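Local coordinates for hypothetical protein (Pseudomonas aeruginosa, PDB 2IGS) that is of unknown function but belongs to a mainly helical family placed in the lysozyme-like clan, so a related activity is possible but unproven, at residues I8-G13 against G56-A61; A70-N75 against R202-V207; T100-N105 against A206-L211. All coordinates share one frame; numbering follows the deposited sequence.

Contact 1: I8-G13 against G56-A61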
loop_
_atom_site.group_PDB
_atom_site.type_symbol
_atom_site.label_atom_id
_atom_site.label_comp_id
_atom_site.label_asym_id
_atom_site.label_seq_id
_atom_site.Cartn_x
_atom_site.Cartn_y
_atom_site.Cartn_z
ATOM N N ILE F 8 45.935 14.625 -20.016
ATOM C CA ILE F 8 45.666 13.773 -18.880
ATOM C C ILE F 8 44.661 14.326 -17.861
ATOM O O ILE F 8 43.996 13.553 -17.202
ATOM C CB ILE F 8 46.980 13.331 -18.160
ATOM C CG1 ILE F 8 46.702 12.054 -17.333
ATOM C CG2 ILE F 8 47.598 14.512 -17.367
ATOM C CD1 ILE F 8 47.907 11.379 -16.677
ATOM N N TYR F 9 44.543 15.646 -17.732
ATOM C CA TYR F 9 43.576 16.218 -16.771
ATOM C C TYR F 9 42.124 16.059 -17.245
ATOM O O TYR F 9 41.250 15.744 -16.445
ATOM C CB TYR F 9 43.817 17.703 -16.512
ATOM C CG TYR F 9 45.181 18.087 -16.014
ATOM C CD1 TYR F 9 45.479 18.051 -14.652
ATOM C CD2 TYR F 9 46.173 18.518 -16.904
ATOM C CE1 TYR F 9 46.737 18.422 -14.180
ATOM C CE2 TYR F 9 47.437 18.898 -16.446
ATOM C CZ TYR F 9 47.705 18.832 -15.073
ATOM O OH TYR F 9 48.927 19.204 -14.589
ATOM N N GLN F 10 41.895 16.274 -18.542
ATOM C CA GLN F 10 40.561 16.245 -19.133
ATOM C C GLN F 10 40.219 14.887 -19.742
ATOM O O GLN F 10 39.056 14.531 -19.847
ATOM C CB GLN F 10 40.426 17.348 -20.206
ATOM C CG GLN F 10 40.442 18.793 -19.646
ATOM C CD GLN F 10 40.274 19.836 -20.719
ATOM O OE1 GLN F 10 41.125 19.982 -21.616
ATOM N NE2 GLN F 10 39.166 20.578 -20.649
ATOM N N ASN F 11 41.247 14.159 -20.167
ATOM C CA ASN F 11 41.094 12.851 -20.805
ATOM C C ASN F 11 41.994 11.842 -20.087
ATOM O O ASN F 11 42.831 11.216 -20.729
ATOM C CB ASN F 11 41.464 12.906 -22.312
ATOM C CG ASN F 11 40.778 14.038 -23.055
ATOM O OD1 ASN F 11 39.708 13.850 -23.670
ATOM N ND2 ASN F 11 41.373 15.221 -23.000
ATOM N N PRO F 12 41.815 11.663 -18.757
ATOM C CA PRO F 12 42.755 10.772 -18.036
ATOM C C PRO F 12 42.649 9.357 -18.585
ATOM O O PRO F 12 43.624 8.650 -18.612
ATOM C CB PRO F 12 42.234 10.806 -16.600
ATOM C CG PRO F 12 40.777 11.241 -16.733
ATOM C CD PRO F 12 40.753 12.184 -17.866
ATOM N N GLY F 13 41.458 8.964 -19.035
ATOM C CA GLY F 13 41.244 7.599 -19.494
ATOM C C GLY F 13 41.971 7.355 -20.796
ATOM O O GLY F 13 42.729 6.406 -20.922
ATOM N N GLY F 56 36.118 23.733 -17.219
ATOM C CA GLY F 56 36.951 23.216 -18.299
ATOM C C GLY F 56 38.329 23.847 -18.360
ATOM O O GLY F 56 38.985 23.808 -19.395
ATOM N N ASP F 57 38.768 24.423 -17.244
ATOM C CA ASP F 57 40.001 25.208 -17.172
ATOM C C ASP F 57 41.068 24.417 -16.401
ATOM O O ASP F 57 41.044 24.380 -15.165
ATOM C CB ASP F 57 39.669 26.528 -16.464
ATOM C CG ASP F 57 40.810 27.517 -16.459
ATOM O OD1 ASP F 57 40.615 28.594 -15.871
ATOM O OD2 ASP F 57 41.891 27.251 -17.020
ATOM N N ILE F 58 41.992 23.780 -17.126
ATOM C CA ILE F 58 43.038 22.951 -16.497
ATOM C C ILE F 58 43.999 23.739 -15.604
ATOM O O ILE F 58 44.620 23.159 -14.730
ATOM C CB ILE F 58 43.843 22.042 -17.513
ATOM C CG1 ILE F 58 44.537 22.874 -18.595
ATOM C CG2 ILE F 58 42.924 20.975 -18.138
ATOM C CD1 ILE F 58 45.646 22.135 -19.337
ATOM N N SER F 59 44.090 25.054 -15.804
ATOM C CA SER F 59 44.929 25.911 -14.959
ATOM C C SER F 59 44.414 25.986 -13.520
ATOM O O SER F 59 45.143 26.388 -12.618
ATOM C CB SER F 59 45.066 27.315 -15.558
ATOM O OG SER F 59 43.897 28.106 -15.359
ATOM N N LYS F 60 43.159 25.593 -13.324
ATOM C CA LYS F 60 42.537 25.595 -12.010
ATOM C C LYS F 60 42.211 24.164 -11.558
ATOM O O LYS F 60 41.349 23.961 -10.713
ATOM C CB LYS F 60 41.279 26.483 -12.010
ATOM C CG LYS F 60 41.506 27.912 -12.523
ATOM C CD LYS F 60 42.396 28.740 -11.585
ATOM C CE LYS F 60 43.300 29.709 -12.348
ATOM N NZ LYS F 60 42.538 30.674 -13.181
ATOM N N ALA F 61 42.913 23.184 -12.133
ATOM C CA ALA F 61 42.762 21.772 -11.763
ATOM C C ALA F 61 42.952 21.560 -10.257
ATOM O O ALA F 61 43.885 22.129 -9.666
ATOM C CB ALA F 61 43.760 20.917 -12.527
#

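Contact 2: A70-N75 against R202-V207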
loop_
_atom_site.group_PDB
_atom_site.type_symbol
_atom_site.label_atom_id
_atom_site.label_comp_id
_atom_site.label_asym_id
_atom_site.label_seq_id
_atom_site.Cartn_x
_atom_site.Cartn_y
_atom_site.Cartn_z
ATOM N N ALA F 70 49.992 12.761 -11.462
ATOM C CA ALA F 70 51.474 12.716 -11.306
ATOM C C ALA F 70 51.992 11.369 -10.811
ATOM O O ALA F 70 52.968 10.857 -11.356
ATOM C CB ALA F 70 51.995 13.849 -10.405
ATOM N N GLN F 71 51.337 10.799 -9.793
ATOM C CA GLN F 71 51.722 9.479 -9.262
ATOM C C GLN F 71 51.575 8.425 -10.350
ATOM O O GLN F 71 52.372 7.498 -10.443
ATOM C CB GLN F 71 50.848 9.058 -8.080
ATOM C CG GLN F 71 50.764 10.032 -6.928
ATOM C CD GLN F 71 49.693 9.642 -5.918
ATOM O OE1 GLN F 71 48.767 8.870 -6.227
ATOM N NE2 GLN F 71 49.812 10.170 -4.699
ATOM N N GLU F 72 50.536 8.580 -11.159
ATOM C CA GLU F 72 50.231 7.629 -12.228
ATOM C C GLU F 72 51.306 7.678 -13.327
ATOM O O GLU F 72 51.736 6.644 -13.864
ATOM C CB GLU F 72 48.834 7.943 -12.770
ATOM C CG GLU F 72 47.957 6.764 -13.076
ATOM C CD GLU F 72 48.160 5.598 -12.136
ATOM O OE1 GLU F 72 47.295 5.347 -11.267
ATOM O OE2 GLU F 72 49.192 4.924 -12.275
ATOM N N ILE F 73 51.752 8.892 -13.629
ATOM C CA ILE F 73 52.863 9.127 -14.550
ATOM C C ILE F 73 54.146 8.498 -14.000
ATOM O O ILE F 73 54.815 7.726 -14.695
ATOM C CB ILE F 73 53.023 10.660 -14.859
ATOM C CG1 ILE F 73 51.865 11.166 -15.721
ATOM C CG2 ILE F 73 54.385 10.966 -15.495
ATOM C CD1 ILE F 73 51.776 12.688 -15.807
ATOM N N ALA F 74 54.468 8.802 -12.746
ATOM C CA ALA F 74 55.631 8.209 -12.076
ATOM C C ALA F 74 55.605 6.673 -12.072
ATOM O O ALA F 74 56.645 6.030 -12.228
ATOM C CB ALA F 74 55.776 8.746 -10.665
ATOM N N ASN F 75 54.432 6.086 -11.913
ATOM C CA ASN F 75 54.323 4.637 -11.949
ATOM C C ASN F 75 54.547 4.021 -13.345
ATOM O O ASN F 75 55.141 2.942 -13.476
ATOM C CB ASN F 75 52.985 4.186 -11.376
ATOM C CG ASN F 75 52.858 2.684 -11.336
ATOM O OD1 ASN F 75 53.516 2.012 -10.545
ATOM N ND2 ASN F 75 52.030 2.143 -12.217
ATOM N N ARG F 202 46.654 3.364 -6.142
ATOM C CA ARG F 202 46.792 4.416 -7.144
ATOM C C ARG F 202 45.468 4.620 -7.840
ATOM O O ARG F 202 44.581 3.793 -7.715
ATOM C CB ARG F 202 47.939 4.125 -8.125
ATOM C CG ARG F 202 49.337 4.397 -7.516
ATOM C CD ARG F 202 50.375 3.477 -8.111
ATOM N NE ARG F 202 49.917 2.997 -9.408
ATOM C CZ ARG F 202 49.876 1.722 -9.786
ATOM N NH1 ARG F 202 50.313 0.752 -8.984
ATOM N NH2 ARG F 202 49.412 1.435 -10.995
ATOM N N TYR F 203 45.337 5.751 -8.543
ATOM C CA TYR F 203 44.111 6.143 -9.220
ATOM C C TYR F 203 43.607 4.984 -10.063
ATOM O O TYR F 203 42.451 4.586 -9.977
ATOM C CB TYR F 203 44.432 7.370 -10.097
ATOM C CG TYR F 203 43.342 7.880 -11.015
ATOM C CD1 TYR F 203 43.028 7.218 -12.206
ATOM C CD2 TYR F 203 42.684 9.065 -10.736
ATOM C CE1 TYR F 203 42.035 7.733 -13.079
ATOM C CE2 TYR F 203 41.718 9.584 -11.596
ATOM C CZ TYR F 203 41.392 8.916 -12.752
ATOM O OH TYR F 203 40.428 9.438 -13.588
ATOM N N THR F 204 44.523 4.437 -10.848
ATOM C CA THR F 204 44.289 3.371 -11.798
ATOM C C THR F 204 43.885 2.022 -11.142
ATOM O O THR F 204 42.968 1.330 -11.617
ATOM C CB THR F 204 45.568 3.305 -12.646
ATOM O OG1 THR F 204 45.281 3.340 -14.044
ATOM C CG2 THR F 204 46.515 2.214 -12.265
ATOM N N THR F 205 44.543 1.669 -10.036
ATOM C CA THR F 205 44.280 0.404 -9.324
ATOM C C THR F 205 43.090 0.496 -8.350
ATOM O O THR F 205 42.434 -0.514 -8.067
ATOM C CB THR F 205 45.500 -0.073 -8.530
ATOM O OG1 THR F 205 45.992 1.021 -7.753
ATOM C CG2 THR F 205 46.621 -0.623 -9.455
ATOM N N ALA F 206 42.849 1.691 -7.813
ATOM C CA ALA F 206 41.598 2.012 -7.083
ATOM C C ALA F 206 40.373 1.837 -7.985
ATOM O O ALA F 206 39.346 1.343 -7.537
ATOM C CB ALA F 206 41.637 3.413 -6.550
ATOM N N VAL F 207 40.470 2.255 -9.251
ATOM C CA VAL F 207 39.344 2.071 -10.167
ATOM C C VAL F 207 39.156 0.577 -10.492
ATOM O O VAL F 207 38.028 0.120 -10.612
ATOM C CB VAL F 207 39.467 2.915 -11.464
ATOM C CG1 VAL F 207 38.411 2.481 -12.476
ATOM C CG2 VAL F 207 39.390 4.437 -11.187
HETATM O O HOH W 1 47.588 7.425 -8.503
#

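Contact 3: T100-N105 against A206-L211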
loop_
_atom_site.group_PDB
_atom_site.type_symbol
_atom_site.label_atom_id
_atom_site.label_comp_id
_atom_site.label_asym_id
_atom_site.label_seq_id
_atom_site.Cartn_x
_atom_site.Cartn_y
_atom_site.Cartn_z
ATOM N N THR F 100 42.330 -6.917 -18.619
ATOM C CA THR F 100 41.299 -7.938 -18.797
ATOM C C THR F 100 40.199 -7.802 -17.748
ATOM O O THR F 100 39.031 -7.782 -18.099
ATOM C CB THR F 100 41.899 -9.366 -18.758
ATOM O OG1 THR F 100 42.851 -9.525 -19.822
ATOM C CG2 THR F 100 40.839 -10.406 -18.946
ATOM N N SER F 101 40.581 -7.683 -16.475
ATOM C CA SER F 101 39.630 -7.740 -15.368
ATOM C C SER F 101 38.732 -6.506 -15.339
ATOM O O SER F 101 37.518 -6.630 -15.163
ATOM C CB SER F 101 40.347 -7.969 -14.018
ATOM O OG SER F 101 40.288 -6.844 -13.139
HETATM N N MSE F 102 39.318 -5.323 -15.542
HETATM C CA MSE F 102 38.534 -4.104 -15.671
HETATM C C MSE F 102 37.518 -4.149 -16.791
HETATM O O MSE F 102 36.421 -3.637 -16.624
HETATM C CB MSE F 102 39.420 -2.891 -15.869
HETATM C CG MSE F 102 40.005 -2.371 -14.595
HETATM SE SE MSE F 102 40.430 -0.496 -14.677
HETATM C CE MSE F 102 40.962 -0.315 -16.533
ATOM N N ALA F 103 37.877 -4.752 -17.924
ATOM C CA ALA F 103 36.989 -4.809 -19.076
ATOM C C ALA F 103 35.771 -5.658 -18.739
ATOM O O ALA F 103 34.645 -5.241 -18.962
ATOM C CB ALA F 103 37.725 -5.374 -20.293
ATOM N N GLN F 104 36.020 -6.838 -18.168
ATOM C CA GLN F 104 34.980 -7.782 -17.767
ATOM C C GLN F 104 34.088 -7.220 -16.661
ATOM O O GLN F 104 32.857 -7.346 -16.731
ATOM C CB GLN F 104 35.598 -9.130 -17.349
ATOM C CG GLN F 104 36.214 -9.913 -18.523
ATOM C CD GLN F 104 37.112 -11.083 -18.101
ATOM O OE1 GLN F 104 37.597 -11.146 -16.964
ATOM N NE2 GLN F 104 37.347 -12.012 -19.034
ATOM N N ASN F 105 34.697 -6.588 -15.661
ATOM C CA ASN F 105 33.929 -6.032 -14.550
ATOM C C ASN F 105 33.027 -4.876 -14.975
ATOM O O ASN F 105 31.839 -4.852 -14.629
ATOM C CB ASN F 105 34.818 -5.718 -13.338
ATOM C CG ASN F 105 35.305 -7.006 -12.632
ATOM O OD1 ASN F 105 34.561 -7.992 -12.542
ATOM N ND2 ASN F 105 36.557 -7.006 -12.152
ATOM N N ALA F 206 42.849 1.691 -7.813
ATOM C CA ALA F 206 41.598 2.012 -7.083
ATOM C C ALA F 206 40.373 1.837 -7.985
ATOM O O ALA F 206 39.346 1.343 -7.537
ATOM C CB ALA F 206 41.637 3.413 -6.550
ATOM N N VAL F 207 40.470 2.255 -9.251
ATOM C CA VAL F 207 39.344 2.071 -10.167
ATOM C C VAL F 207 39.156 0.577 -10.492
ATOM O O VAL F 207 38.028 0.120 -10.612
ATOM C CB VAL F 207 39.467 2.915 -11.464
ATOM C CG1 VAL F 207 38.411 2.481 -12.476
ATOM C CG2 VAL F 207 39.390 4.437 -11.187
ATOM N N THR F 208 40.261 -0.171 -10.612
ATOM C CA THR F 208 40.226 -1.638 -10.794
ATOM C C THR F 208 39.463 -2.329 -9.642
ATOM O O THR F 208 38.609 -3.184 -9.882
ATOM C CB THR F 208 41.650 -2.245 -10.939
ATOM O OG1 THR F 208 42.401 -1.483 -11.887
ATOM C CG2 THR F 208 41.622 -3.694 -11.403
ATOM N N LEU F 209 39.783 -1.946 -8.406
ATOM C CA LEU F 209 39.145 -2.478 -7.216
ATOM C C LEU F 209 37.669 -2.124 -7.229
ATOM O O LEU F 209 36.821 -3.003 -6.956
ATOM C CB LEU F 209 39.814 -1.911 -5.943
ATOM C CG LEU F 209 39.231 -2.226 -4.552
ATOM C CD1 LEU F 209 39.410 -3.721 -4.227
ATOM C CD2 LEU F 209 39.860 -1.356 -3.429
ATOM N N LEU F 210 37.373 -0.856 -7.558
ATOM C CA LEU F 210 36.005 -0.336 -7.577
ATOM C C LEU F 210 35.084 -1.168 -8.473
ATOM O O LEU F 210 33.982 -1.531 -8.079
ATOM C CB LEU F 210 35.978 1.137 -8.031
ATOM C CG LEU F 210 34.603 1.819 -8.096
ATOM C CD1 LEU F 210 34.076 2.134 -6.684
ATOM C CD2 LEU F 210 34.646 3.091 -8.934
ATOM N N LEU F 211 35.551 -1.435 -9.682
ATOM C CA LEU F 211 34.795 -2.201 -10.659
ATOM C C LEU F 211 34.685 -3.675 -10.269
ATOM O O LEU F 211 33.655 -4.282 -10.489
ATOM C CB LEU F 211 35.450 -2.061 -12.043
ATOM C CG LEU F 211 35.416 -0.652 -12.643
ATOM C CD1 LEU F 211 36.146 -0.600 -13.974
ATOM C CD2 LEU F 211 33.981 -0.135 -12.760
HETATM O O HOH W 2 38.320 -4.331 -12.283
#

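Contact 1: I8-G13 against G56-A61
Ile58 projects its CG2 methyl into the angle between Tyr9 and Gln10, and this methyl is the centre of the surface contact, touching both residues. Along the Gln10 side chain, CB starts out toward the 56-61 loop and CG comes within 3.6 Å of Ile58 CG2. Gln10 CD follows at 3.9 Å from Ile58 CG2, with OE1 about as near. At the tip, Gln10 NE2 reaches 3.5 Å from Gly56 O, an approach at too poor an angle for a hydrogen bond; the firm polar partner of this amide is Asn7, whose ND2 is bonded to OE1. The aliphatic part is extended beyond CG (chi2 -179°) and crosses the Ile58 side chain at about a right angle, which lets three successive atoms brush one methyl. Ile58 carries CG1 between its backbone N and carbonyl carbon (chi1 59°), turning CG2 to the other segment.

Tyr9 supplies the second wall. Its CB lies 3.8 Å from Ile58 CG2, and ring atom CD1 meets Ala61 CB at 4.0 Å, both methyls approaching the ring obliquely. Ile53 and, from helix 63-82, Ser66 and Leu69 also touch the Tyr9 side chain, while its backbone O accepts a bond from Tyr65 OH. On the loop itself, Asp57 points away from Tyr9 and Gln10 and takes a 2.7 Å bond from Ser59 OG to its OD2, met from above the carboxylate plane. No hydrogen bond joins the two segments, and the contact is mainly apolar packing. It is a loop-on-loop arrangement: the N-terminal turn leading into helix 12-27 rests against the short 3-10 turn that precedes helix 63-82, at the periphery of this helix-rich DUF3218 fold.

Contact 2: A70-N75 against R202-V207
Glu72 receives the backbone N-H of Thr204 on OE1, a 2.9 Å bond with an N-H...O angle of 161° that arrives on the anti side, 33° out of the carboxylate plane. Its other oxygen, OE2, lies at the guanidinium edge of Arg202, 3.5 Å from NE, completing a salt bridge between steeply inclined planes. One carboxylate thus grips both the first turn of helix 203-216 and the arginine just before it, brought there by a bend at chi2. The preceding N-H is that of Tyr203, whose N donates to a water oxygen 2.8 Å away.

Asn75 lays its amide over one guanidinium face, and the near-parallel planes, 21° apart, make this an amide-guanidinium stack. Its ND2 is 3.0 Å from Arg202 NH2; both nitrogens are donors as modelled and make no hydrogen bond. Outside the polar group, Thr204 CB packs 3.5 Å from Glu72 CD.

Helix 12-27 lines the junction, with Leu16 against Glu72 and Tyr20 touching both Asn75 and Arg202. Tyr203 packs on Pro45 and its OH is bonded to Trp42 O of helix 35-48, so the start of helix 203-216 sits among helices 12-27, 35-48 and 63-82.

Contact 3: T100-N105 against A206-L211
Met102, a selenomethionine, lays its side chain across Thr208 at about a right angle, its SE 3.6 Å from OG1 and its CG 3.8 Å from CG2. The threonine is met along both branches: OG1 lies beside the backbone N (chi1 -48°), while CG2 also approaches Ser101 OG at 3.8 Å. Met102 SE also lies 4.2 Å from Val207 CG1; the bend at chi3 turns only the terminal CE. One turn farther along, Asn105 CB sits 3.4 Å from Leu211 O and also packs on Leu211 CB, whereas Leu211 CD1 reaches back toward Met102 CG.

No direct hydrogen bond links the two segments. A water joins them instead, donating to Thr208 O at 2.7 Å and accepting from Asn105 ND2 at 3.2 Å; its link to Ser101 OG is weak. The second shell fixes these groups: Asn105 ND2 is also bonded to Thr168 O, and Thr208 OG1 to Thr204 O one turn back in its own helix.

The segment axes approach to 9.2 Å and run broadly the same way, crossing at 40°. Ala41 and Trp42 of helix 35-48 cover Met102, and Ala41 also touches Leu211. Leu106 and Ile109 extend the Leu211 packing along helix 87-113, while Asn105 continues onto Ala212 and Ala215 of helix 203-216, in the chain's buried interior.

How the contacts relate
From the N terminus, contact 1 closes first, a loop of 42 intervening residues holding helices 12-27 and 35-48. Contact 2 opens only afterwards, on helix 63-82, and contact 3 opens on the next helix, 87-113; both end on helix 203-216, sharing Ala206 and Val207. The span of contact 3 therefore lies largely within that of contact 2, and both enclose the small three-stranded sheet. Contacts 1 and 2 touch through Pro12 with Tyr203 and Ile8 with Ile73, although their centres are about 15 Å apart. Together they link the peripheral N-terminal turn to the interior, where the C-terminal helix bridges helices 63-82 and 87-113.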